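Local coordinates for protein type III effector NopAA (Sinorhizobium fredii USDA 257, PDB 6SDU) that hydrolyses xyloglucan as a type III-secreted effector of the glycosyl hydrolase 12 family, binding cellobiose in its sugar cleft, at residues Pro137-Val151 with Val164-Ser177. Sequence-based numbering, arbitrary orientation.
Sequences PISYHYAPSGAAIPV and VFEGEGPDGHKVIS
Phe-165 lies between two prolines of the loop 137-151. Pro-137 sets CG over the ring centre, 3.4 Å from the Phe-165 centroid, a close CH-pi contact, while Pro-150 puts CB over the opposite face nearer the rim. Proline suits both places, since its rigid ring offers polarised C-H groups to an aromatic face. Ala-148 is small enough to bring CB to 3.9 Å from Phe-165 CD2. Alongside, Ile-138 sends CG2 to Gly-167 CA at 3.6 Å, where glycine, having no side chain, lets the loop come this close, and CD1 to the methyls of Val-175. A water accepts from Glu-166 N and donates to Ser-139 OG and Ile-149 O, bridging strand and loop.

Toward solvent the contact becomes polar. Tyr-140 N donates to Glu-166 O (3.0 Å), and the tyrosine ring lies over Gly-167 CA, whose bare backbone admits it. With CG anti to its own carbonyl carbon (chi1 -74°), the ring extends across the strand until OH donates to the anti lone pair of Glu-168 OE1 at 2.7 Å. The same OH accepts from Lys-174 NZ (3.0 Å), whose chain, bent at chi2 and chi3, also forms a salt bridge with Glu-166 OE1. Long charged side chains suit this side, where Glu-168 is exposed and Glu-166 and Lys-174 partly so.

The loop thus packs on the antiparallel hairpin 160-168/174-180, beside the cleft. Pro-137 and Ile-138 touch the bound glucose unit, an arrangement in keeping with the loop-lined substrate cleft of the glycosyl hydrolase 12 beta-jelly roll.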
loop_
_atom_site.group_PDB
_atom_site.type_symbol
_atom_site.label_atom_id
_atom_site.label_comp_id
_atom_site.label_asym_id
_atom_site.label_seq_id
_atom_site.Cartn_x
_atom_site.Cartn_y
_atom_site.Cartn_z
ATOM N N PRO A 137 -6.458 9.851 -1.394
ATOM C CA PRO A 137 -5.233 9.780 -0.600
ATOM C C PRO A 137 -5.296 10.719 0.591
ATOM O O PRO A 137 -5.987 11.741 0.580
ATOM C CB PRO A 137 -4.136 10.205 -1.584
ATOM C CG PRO A 137 -4.856 11.052 -2.622
ATOM C CD PRO A 137 -6.244 10.474 -2.719
ATOM N N ILE A 138 -4.499 10.376 1.609
ATOM C CA ILE A 138 -4.338 11.246 2.771
ATOM C C ILE A 138 -3.782 12.573 2.294
ATOM O O ILE A 138 -2.853 12.612 1.475
ATOM C CB ILE A 138 -3.392 10.598 3.789
ATOM C CG1 ILE A 138 -4.081 9.464 4.546
ATOM C CG2 ILE A 138 -2.835 11.643 4.751
ATOM C CD1 ILE A 138 -3.077 8.567 5.231
ATOM N N SER A 139 -4.407 13.667 2.730
ATOM C CA SER A 139 -4.061 14.984 2.222
ATOM C C SER A 139 -4.446 16.054 3.235
ATOM O O SER A 139 -5.488 15.953 3.894
ATOM C CB SER A 139 -4.741 15.247 0.862
ATOM O OG SER A 139 -4.383 16.524 0.356
ATOM N N TYR A 140 -3.616 17.114 3.299
ATOM C CA TYR A 140 -3.946 18.290 4.104
ATOM C C TYR A 140 -5.087 19.078 3.492
ATOM O O TYR A 140 -5.925 19.628 4.219
ATOM C CB TYR A 140 -2.746 19.239 4.208
ATOM C CG TYR A 140 -1.640 18.790 5.121
ATOM C CD1 TYR A 140 -1.891 18.519 6.456
ATOM C CD2 TYR A 140 -0.344 18.697 4.658
ATOM C CE1 TYR A 140 -0.877 18.103 7.296
ATOM C CE2 TYR A 140 0.692 18.305 5.498
ATOM C CZ TYR A 140 0.419 18.009 6.814
ATOM O OH TYR A 140 1.439 17.590 7.649
ATOM N N HIS A 141 -5.100 19.184 2.155
ATOM C CA HIS A 141 -5.971 20.085 1.416
ATOM C C HIS A 141 -6.841 19.355 0.403
ATOM O O HIS A 141 -6.390 18.404 -0.249
ATOM C CB HIS A 141 -5.123 21.141 0.712
ATOM C CG HIS A 141 -4.238 21.883 1.647
ATOM N ND1 HIS A 141 -4.740 22.688 2.643
ATOM C CD2 HIS A 141 -2.891 21.932 1.763
ATOM C CE1 HIS A 141 -3.738 23.208 3.335
ATOM N NE2 HIS A 141 -2.605 22.766 2.820
ATOM N N TYR A 142 -8.081 19.851 0.254
ATOM C CA TYR A 142 -9.067 19.319 -0.671
ATOM C C TYR A 142 -9.663 20.443 -1.505
ATOM O O TYR A 142 -9.737 21.594 -1.067
ATOM C CB TYR A 142 -10.210 18.587 0.063
ATOM C CG TYR A 142 -9.700 17.450 0.913
ATOM C CD1 TYR A 142 -9.536 16.178 0.380
ATOM C CD2 TYR A 142 -9.363 17.655 2.243
ATOM C CE1 TYR A 142 -9.057 15.136 1.157
ATOM C CE2 TYR A 142 -8.872 16.616 3.032
ATOM C CZ TYR A 142 -8.725 15.364 2.492
ATOM O OH TYR A 142 -8.240 14.335 3.281
ATOM N N ALA A 143 -10.107 20.084 -2.713
ATOM C CA ALA A 143 -10.775 21.011 -3.606
ATOM C C ALA A 143 -12.244 21.126 -3.220
ATOM O O ALA A 143 -12.751 20.318 -2.435
ATOM C CB ALA A 143 -10.649 20.534 -5.055
ATOM N N PRO A 144 -12.929 22.176 -3.684
ATOM C CA PRO A 144 -14.360 22.314 -3.368
ATOM C C PRO A 144 -15.205 21.101 -3.760
ATOM O O PRO A 144 -16.229 20.837 -3.111
ATOM C CB PRO A 144 -14.752 23.577 -4.140
ATOM C CG PRO A 144 -13.482 24.403 -4.132
ATOM C CD PRO A 144 -12.392 23.379 -4.365
ATOM N N SER A 145 -14.811 20.360 -4.801
ATOM C CA SER A 145 -15.474 19.115 -5.185
ATOM C C SER A 145 -15.174 17.953 -4.236
ATOM O O SER A 145 -15.870 16.928 -4.283
ATOM C CB SER A 145 -15.004 18.742 -6.592
ATOM O OG SER A 145 -13.580 18.607 -6.600
ATOM N N GLY A 146 -14.249 18.147 -3.302
ATOM C CA GLY A 146 -13.773 17.151 -2.374
ATOM C C GLY A 146 -12.609 16.307 -2.834
ATOM O O GLY A 146 -12.142 15.474 -2.052
ATOM N N ALA A 147 -12.016 16.603 -3.986
ATOM C CA ALA A 147 -10.856 15.843 -4.430
ATOM C C ALA A 147 -9.622 16.316 -3.665
ATOM O O ALA A 147 -9.463 17.508 -3.416
ATOM C CB ALA A 147 -10.625 16.051 -5.935
ATOM N N ALA A 148 -8.759 15.377 -3.269
ATOM C CA ALA A 148 -7.497 15.764 -2.642
ATOM C C ALA A 148 -6.671 16.540 -3.660
ATOM O O ALA A 148 -6.739 16.264 -4.859
ATOM C CB ALA A 148 -6.718 14.540 -2.156
ATOM N N ILE A 149 -5.931 17.540 -3.194
ATOM C CA ILE A 149 -5.130 18.392 -4.080
ATOM C C ILE A 149 -3.714 17.847 -4.147
ATOM O O ILE A 149 -3.008 17.831 -3.125
ATOM C CB ILE A 149 -5.112 19.852 -3.614
ATOM C CG1 ILE A 149 -6.536 20.420 -3.572
ATOM C CG2 ILE A 149 -4.178 20.671 -4.549
ATOM C CD1 ILE A 149 -6.649 21.740 -2.824
ATOM N N PRO A 150 -3.235 17.445 -5.329
ATOM C CA PRO A 150 -1.854 16.958 -5.459
ATOM C C PRO A 150 -0.852 18.074 -5.208
ATOM O O PRO A 150 -1.085 19.237 -5.546
ATOM C CB PRO A 150 -1.762 16.496 -6.923
ATOM C CG PRO A 150 -3.143 16.544 -7.478
ATOM C CD PRO A 150 -3.988 17.414 -6.598
ATOM N N VAL A 151 0.273 17.703 -4.610
ATOM C CA VAL A 151 1.369 18.653 -4.436
ATOM C C VAL A 151 2.307 18.653 -5.647
ATOM O O VAL A 151 2.969 19.658 -5.908
ATOM C CB VAL A 151 2.127 18.384 -3.124
ATOM C CG1 VAL A 151 1.181 18.589 -1.943
ATOM C CG2 VAL A 151 2.709 16.986 -3.109
ATOM N N VAL A 164 1.493 13.012 -6.759
ATOM C CA VAL A 164 2.013 13.000 -5.395
ATOM C C VAL A 164 1.112 13.815 -4.477
ATOM O O VAL A 164 0.726 14.945 -4.806
ATOM C CB VAL A 164 3.461 13.518 -5.359
ATOM C CG1 VAL A 164 4.050 13.418 -3.939
ATOM C CG2 VAL A 164 4.284 12.705 -6.329
ATOM N N PHE A 165 0.799 13.244 -3.308
ATOM C CA PHE A 165 -0.066 13.866 -2.321
ATOM C C PHE A 165 0.638 13.909 -0.970
ATOM O O PHE A 165 1.471 13.046 -0.663
ATOM C CB PHE A 165 -1.377 13.108 -2.198
ATOM C CG PHE A 165 -2.163 13.079 -3.449
ATOM C CD1 PHE A 165 -1.878 12.154 -4.439
ATOM C CD2 PHE A 165 -3.204 13.989 -3.644
ATOM C CE1 PHE A 165 -2.614 12.140 -5.619
ATOM C CE2 PHE A 165 -3.948 13.978 -4.810
ATOM C CZ PHE A 165 -3.660 13.051 -5.799
ATOM N N GLU A 166 0.295 14.921 -0.161
ATOM C CA GLU A 166 0.917 15.107 1.142
ATOM C C GLU A 166 -0.119 15.305 2.243
ATOM O O GLU A 166 -1.023 16.134 2.111
ATOM C CB GLU A 166 1.869 16.300 1.146
ATOM C CG GLU A 166 2.607 16.468 2.483
ATOM C CD GLU A 166 3.350 17.805 2.604
ATOM O OE1 GLU A 166 3.989 18.033 3.653
ATOM O OE2 GLU A 166 3.288 18.622 1.657
ATOM N N GLY A 167 0.064 14.583 3.344
ATOM C CA GLY A 167 -0.831 14.653 4.470
ATOM C C GLY A 167 -0.147 14.189 5.740
ATOM O O GLY A 167 1.063 13.965 5.775
ATOM N N GLU A 168 -0.943 14.112 6.797
ATOM C CA GLU A 168 -0.525 13.719 8.129
ATOM C C GLU A 168 -1.449 12.640 8.681
ATOM O O GLU A 168 -2.662 12.740 8.523
ATOM C CB GLU A 168 -0.575 14.937 9.060
ATOM C CG GLU A 168 0.166 14.754 10.315
ATOM C CD GLU A 168 0.468 16.087 10.957
ATOM O OE1 GLU A 168 1.038 16.958 10.249
ATOM O OE2 GLU A 168 0.121 16.251 12.152
ATOM N N GLY A 169 -0.887 11.658 9.397
ATOM C CA GLY A 169 -1.697 10.683 10.101
ATOM C C GLY A 169 -2.133 11.198 11.476
ATOM O O GLY A 169 -1.680 12.244 11.946
ATOM N N PRO A 170 -2.969 10.419 12.172
ATOM C CA PRO A 170 -3.504 10.852 13.486
ATOM C C PRO A 170 -2.464 11.069 14.579
ATOM O O PRO A 170 -2.748 11.776 15.555
ATOM C CB PRO A 170 -4.461 9.708 13.872
ATOM C CG PRO A 170 -4.714 8.957 12.606
ATOM C CD PRO A 170 -3.493 9.111 11.758
ATOM N N ASP A 171 -1.313 10.414 14.509
ATOM C CA ASP A 171 -0.230 10.634 15.459
ATOM C C ASP A 171 0.802 11.632 14.944
ATOM O O ASP A 171 1.941 11.646 15.431
ATOM C CB ASP A 171 0.431 9.293 15.793
ATOM C CG ASP A 171 1.076 8.646 14.574
ATOM O OD1 ASP A 171 0.815 9.117 13.451
ATOM O OD2 ASP A 171 1.802 7.641 14.732
ATOM N N GLY A 172 0.427 12.451 13.962
ATOM C CA GLY A 172 1.279 13.476 13.382
ATOM C C GLY A 172 2.369 13.000 12.441
ATOM O O GLY A 172 3.162 13.827 11.963
ATOM N N HIS A 173 2.392 11.726 12.076
ATOM C CA HIS A 173 3.432 11.248 11.183
ATOM C C HIS A 173 3.103 11.628 9.734
ATOM O O HIS A 173 1.933 11.673 9.340
ATOM C CB HIS A 173 3.628 9.733 11.372
ATOM C CG HIS A 173 2.740 8.887 10.514
ATOM N ND1 HIS A 173 1.487 8.474 10.912
ATOM C CD2 HIS A 173 2.929 8.371 9.275
ATOM C CE1 HIS A 173 0.943 7.740 9.953
ATOM N NE2 HIS A 173 1.802 7.658 8.953
ATOM N N LYS A 174 4.146 11.968 8.974
ATOM C CA LYS A 174 4.020 12.403 7.585
ATOM C C LYS A 174 3.630 11.259 6.641
ATOM O O LYS A 174 4.247 10.190 6.646
ATOM C CB LYS A 174 5.348 12.999 7.120
ATOM C CG LYS A 174 5.292 13.614 5.741
ATOM C CD LYS A 174 4.389 14.838 5.765
ATOM C CE LYS A 174 5.127 16.047 6.295
ATOM N NZ LYS A 174 4.182 17.170 6.537
ATOM N N VAL A 175 2.677 11.521 5.747
ATOM C CA VAL A 175 2.281 10.538 4.733
ATOM C C VAL A 175 2.451 11.154 3.347
ATOM O O VAL A 175 1.807 12.160 3.024
ATOM C CB VAL A 175 0.828 10.065 4.925
ATOM C CG1 VAL A 175 0.487 8.912 3.944
ATOM C CG2 VAL A 175 0.583 9.660 6.343
ATOM N N ILE A 176 3.299 10.542 2.527
ATOM C CA ILE A 176 3.489 10.926 1.132
ATOM C C ILE A 176 2.920 9.781 0.293
ATOM O O ILE A 176 3.371 8.633 0.420
ATOM C CB ILE A 176 4.975 11.166 0.803
ATOM C CG1 ILE A 176 5.629 12.144 1.783
ATOM C CG2 ILE A 176 5.137 11.699 -0.615
ATOM C CD1 ILE A 176 5.142 13.561 1.609
ATOM N N SER A 177 1.931 10.082 -0.554
ATOM C CA SER A 177 1.252 9.071 -1.365
ATOM C C SER A 177 1.450 9.339 -2.852
ATOM O O SER A 177 1.220 10.458 -3.321
ATOM C CB SER A 177 -0.243 9.041 -1.065
ATOM O OG SER A 177 -0.475 8.881 0.312
HETATM O O HOH W 1 -2.832 7.782 1.356
HETATM O O HOH W 2 -0.547 11.318 1.231
HETATM O O HOH W 3 -3.760 15.057 6.498
HETATM O O HOH W 4 -2.076 16.207 -1.285
#